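Local coordinates for mRNA export protein (Chaetomium thermophilum, PDB 4WPM) that probably takes part in exporting mRNA from the nucleus to the cytoplasm, this chain being its RNA recognition motif domain, at residues V21-A32 and Y87-T97. Numbering follows the deposited sequence.
With SO4 (sulfate ion), chain D; SO4 (sulfate ion), chain C.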
# COMPACT_ATOMS: atom_id res chain seq x y z
N VAL A 21 6.17 -6.04 -13.57
CA VAL A 21 5.70 -6.08 -12.19
C VAL A 21 4.39 -5.32 -12.05
O VAL A 21 4.28 -4.17 -12.50
CB VAL A 21 6.75 -5.50 -11.22
CG1 VAL A 21 6.24 -5.54 -9.78
CG2 VAL A 21 8.06 -6.26 -11.34
N ILE A 22 3.40 -5.95 -11.43
CA ILE A 22 2.11 -5.33 -11.18
C ILE A 22 1.85 -5.21 -9.68
O ILE A 22 2.07 -6.15 -8.92
CB ILE A 22 0.96 -6.14 -11.82
CG1 ILE A 22 1.16 -6.26 -13.33
CG2 ILE A 22 -0.40 -5.51 -11.50
CD1 ILE A 22 1.11 -4.94 -14.08
N LYS A 23 1.39 -4.03 -9.26
CA LYS A 23 1.00 -3.79 -7.88
C LYS A 23 -0.52 -3.66 -7.78
O LYS A 23 -1.14 -2.91 -8.54
CB LYS A 23 1.67 -2.52 -7.35
CG LYS A 23 3.18 -2.64 -7.22
CD LYS A 23 3.82 -1.38 -6.63
CE LYS A 23 3.32 -1.05 -5.23
NZ LYS A 23 3.99 0.16 -4.68
N ILE A 24 -1.11 -4.40 -6.84
CA ILE A 24 -2.55 -4.38 -6.62
C ILE A 24 -2.89 -3.92 -5.21
O ILE A 24 -2.34 -4.44 -4.23
CB ILE A 24 -3.17 -5.78 -6.85
CG1 ILE A 24 -2.83 -6.28 -8.26
CG2 ILE A 24 -4.68 -5.74 -6.64
CD1 ILE A 24 -3.18 -7.74 -8.49
N LEU A 25 -3.79 -2.95 -5.12
CA LEU A 25 -4.22 -2.39 -3.84
C LEU A 25 -5.72 -2.60 -3.64
O LEU A 25 -6.49 -2.50 -4.59
CB LEU A 25 -3.88 -0.90 -3.78
CG LEU A 25 -4.02 -0.19 -2.43
CD1 LEU A 25 -3.13 -0.81 -1.37
CD2 LEU A 25 -3.71 1.29 -2.61
N GLY A 26 -6.12 -2.88 -2.40
CA GLY A 26 -7.52 -2.99 -2.05
C GLY A 26 -7.96 -4.36 -1.57
O GLY A 26 -9.12 -4.55 -1.19
N LEU A 27 -7.04 -5.32 -1.56
CA LEU A 27 -7.36 -6.67 -1.11
C LEU A 27 -7.63 -6.69 0.39
O LEU A 27 -8.46 -7.45 0.87
CB LEU A 27 -6.23 -7.65 -1.45
CG LEU A 27 -6.49 -9.12 -1.09
CD1 LEU A 27 -7.67 -9.68 -1.87
CD2 LEU A 27 -5.25 -9.96 -1.32
N LYS A 28 -6.91 -5.84 1.12
CA LYS A 28 -7.05 -5.76 2.57
C LYS A 28 -8.44 -5.28 2.97
O LYS A 28 -8.97 -5.68 4.00
CB LYS A 28 -5.99 -4.82 3.15
CG LYS A 28 -5.76 -4.97 4.64
CD LYS A 28 -4.95 -3.80 5.18
CE LYS A 28 -4.40 -4.09 6.57
NZ LYS A 28 -3.71 -2.90 7.14
N ASN A 29 -9.02 -4.41 2.14
CA ASN A 29 -10.35 -3.87 2.40
C ASN A 29 -11.46 -4.83 1.99
O ASN A 29 -12.63 -4.61 2.30
CB ASN A 29 -10.52 -2.54 1.65
CG ASN A 29 -9.37 -1.59 1.87
OD1 ASN A 29 -8.79 -1.07 0.92
ND2 ASN A 29 -9.02 -1.36 3.13
N SER A 30 -11.08 -5.91 1.31
CA SER A 30 -12.06 -6.84 0.76
C SER A 30 -12.44 -7.92 1.77
O SER A 30 -11.81 -8.06 2.82
CB SER A 30 -11.50 -7.50 -0.51
OG SER A 30 -10.80 -8.69 -0.20
N LYS A 31 -13.49 -8.67 1.44
CA LYS A 31 -13.95 -9.76 2.29
C LYS A 31 -12.99 -10.95 2.26
O LYS A 31 -12.95 -11.75 3.19
CB LYS A 31 -15.35 -10.21 1.85
CG LYS A 31 -16.47 -9.36 2.42
CD LYS A 31 -17.53 -9.08 1.37
CE LYS A 31 -18.75 -8.41 1.98
NZ LYS A 31 -20.02 -9.00 1.49
N ALA A 32 -12.23 -11.05 1.18
CA ALA A 32 -11.28 -12.15 1.01
C ALA A 32 -10.09 -12.02 1.95
O ALA A 32 -9.31 -12.96 2.12
CB ALA A 32 -10.81 -12.23 -0.43
N TYR A 87 -13.74 -6.05 -6.23
CA TYR A 87 -13.59 -7.47 -5.92
C TYR A 87 -13.86 -7.72 -4.44
O TYR A 87 -13.21 -7.13 -3.57
CB TYR A 87 -12.20 -7.97 -6.28
CG TYR A 87 -11.90 -9.34 -5.72
CD1 TYR A 87 -12.49 -10.48 -6.26
CD2 TYR A 87 -11.05 -9.50 -4.63
CE1 TYR A 87 -12.22 -11.73 -5.74
CE2 TYR A 87 -10.78 -10.75 -4.11
CZ TYR A 87 -11.37 -11.86 -4.66
OH TYR A 87 -11.11 -13.11 -4.15
N ALA A 88 -14.81 -8.62 -4.17
CA ALA A 88 -15.16 -8.99 -2.81
C ALA A 88 -15.51 -7.76 -1.97
O ALA A 88 -15.22 -7.71 -0.77
CB ALA A 88 -14.03 -9.78 -2.16
N GLY A 89 -16.13 -6.78 -2.61
CA GLY A 89 -16.61 -5.59 -1.91
C GLY A 89 -15.56 -4.52 -1.70
O GLY A 89 -15.74 -3.63 -0.86
N ALA A 90 -14.46 -4.59 -2.45
CA ALA A 90 -13.39 -3.60 -2.34
C ALA A 90 -12.91 -3.16 -3.72
O ALA A 90 -12.73 -3.99 -4.62
CB ALA A 90 -12.24 -4.15 -1.53
N THR A 91 -12.69 -1.86 -3.88
CA THR A 91 -12.20 -1.32 -5.14
C THR A 91 -10.71 -1.63 -5.32
O THR A 91 -9.91 -1.36 -4.43
CB THR A 91 -12.41 0.21 -5.22
OG1 THR A 91 -13.80 0.52 -5.07
CG2 THR A 91 -11.91 0.77 -6.55
N LEU A 92 -10.37 -2.19 -6.47
CA LEU A 92 -8.99 -2.55 -6.78
C LEU A 92 -8.28 -1.44 -7.54
O LEU A 92 -8.82 -0.89 -8.50
CB LEU A 92 -8.94 -3.84 -7.59
CG LEU A 92 -9.35 -5.15 -6.89
CD1 LEU A 92 -9.05 -6.33 -7.80
CD2 LEU A 92 -8.68 -5.32 -5.54
N THR A 93 -7.06 -1.11 -7.10
CA THR A 93 -6.19 -0.20 -7.83
C THR A 93 -5.03 -1.02 -8.38
O THR A 93 -4.18 -1.49 -7.62
CB THR A 93 -5.66 0.94 -6.94
OG1 THR A 93 -6.75 1.59 -6.29
CG2 THR A 93 -4.88 1.95 -7.77
N ILE A 94 -5.00 -1.19 -9.70
CA ILE A 94 -3.98 -2.01 -10.34
C ILE A 94 -3.03 -1.11 -11.13
O ILE A 94 -3.47 -0.32 -11.97
CB ILE A 94 -4.62 -3.05 -11.27
CG1 ILE A 94 -5.78 -3.75 -10.55
CG2 ILE A 94 -3.56 -4.02 -11.81
CD1 ILE A 94 -6.48 -4.82 -11.37
N GLU A 95 -1.73 -1.22 -10.86
CA GLU A 95 -0.73 -0.37 -11.49
C GLU A 95 0.55 -1.12 -11.87
O GLU A 95 0.95 -2.06 -11.19
CB GLU A 95 -0.37 0.80 -10.57
CG GLU A 95 -1.57 1.64 -10.14
CD GLU A 95 -1.19 2.80 -9.25
OE1 GLU A 95 -0.18 2.68 -8.52
OE2 GLU A 95 -1.88 3.83 -9.28
N GLU A 96 1.17 -0.68 -12.96
CA GLU A 96 2.49 -1.17 -13.34
C GLU A 96 3.56 -0.34 -12.64
O GLU A 96 3.38 0.86 -12.43
CB GLU A 96 2.68 -1.10 -14.86
CG GLU A 96 3.92 -1.82 -15.36
CD GLU A 96 4.14 -1.63 -16.85
OE1 GLU A 96 3.14 -1.55 -17.60
OE2 GLU A 96 5.31 -1.56 -17.28
N THR A 97 4.67 -0.98 -12.28
CA THR A 97 5.74 -0.31 -11.56
C THR A 97 7.11 -0.87 -11.92
O THR A 97 7.24 -2.04 -12.29
CB THR A 97 5.55 -0.44 -10.03
OG1 THR A 97 6.55 0.34 -9.36
CG2 THR A 97 5.66 -1.90 -9.59
S SO4 D . -13.35 0.73 -0.99
O1 SO4 D . -12.51 -0.36 -1.47
O2 SO4 D . -13.76 1.56 -2.12
O3 SO4 D . -12.60 1.54 -0.04
O4 SO4 D . -14.54 0.18 -0.34
S SO4 C . 6.39 3.57 -10.41
O1 SO4 C . 6.99 4.86 -10.07
O2 SO4 C . 5.36 3.77 -11.42
O3 SO4 C . 7.42 2.68 -10.93
O4 SO4 C . 5.79 2.98 -9.22
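Strand 21-25 runs antiparallel to strand 93-97, the short axes 4.7 Å apart at closest, with Lys23 facing Glu95 and Leu25 facing Thr93 in hydrogen-bonded pairs. The bond from Lys23 N to Glu95 O, 2.8 Å, is nearly straight, at 172°. On the face carrying Ile22, Ile24 and Ile94, Ile22 CG2 meets Ile94 CG2 at 3.5 Å, methyl against methyl. Ile94 CG2 stands anti to its backbone N (CG1 at chi1 -47°), and the same setting in Ile22 puts the two branches in touch. An alanine in place of Ile22 would probably leave Ile94 CG2 without this methyl neighbour and open a gap in the apolar layer. The reverse face carries Val21, Lys23 and Thr97: Thr97 CG2 lies against the lysine's aliphatic stem, 3.5 Å from Lys23 CG, while Thr97 OG1 hydrogen-bonds a sulfate, probably from the crystallisation liquor, and Glu99 N.

Past the strands, Gly26 comes so close to Thr91 O that a CB there would clash, and its phi of 118° also calls for glycine. Ala90 CB packs against the type I turn from Leu27 to Ser30, 3.2 Å from Gly26 O and 3.6 Å from Ser30 CB. That turn is tightened by Ser30 OG, which joins Ser30 N in donating to Leu27 O. Lys31 N then bonds Ala88 O at 3.0 Å, tying the next bend to the type I' turn from Tyr87 to Ala90. Leu27 CD1 touches the edge of the Tyr87 ring, whose hydroxyl bonds Ser42.

These are the first and last strands of the RRM sheet: 20-25 is an inner strand, with 66-71 pairing along its other edge, and 90-97 is flanked beyond by the short strand 86-87. Helix 40-51 covers Ile24, Leu92 and Tyr87 through Leu43 and Leu47.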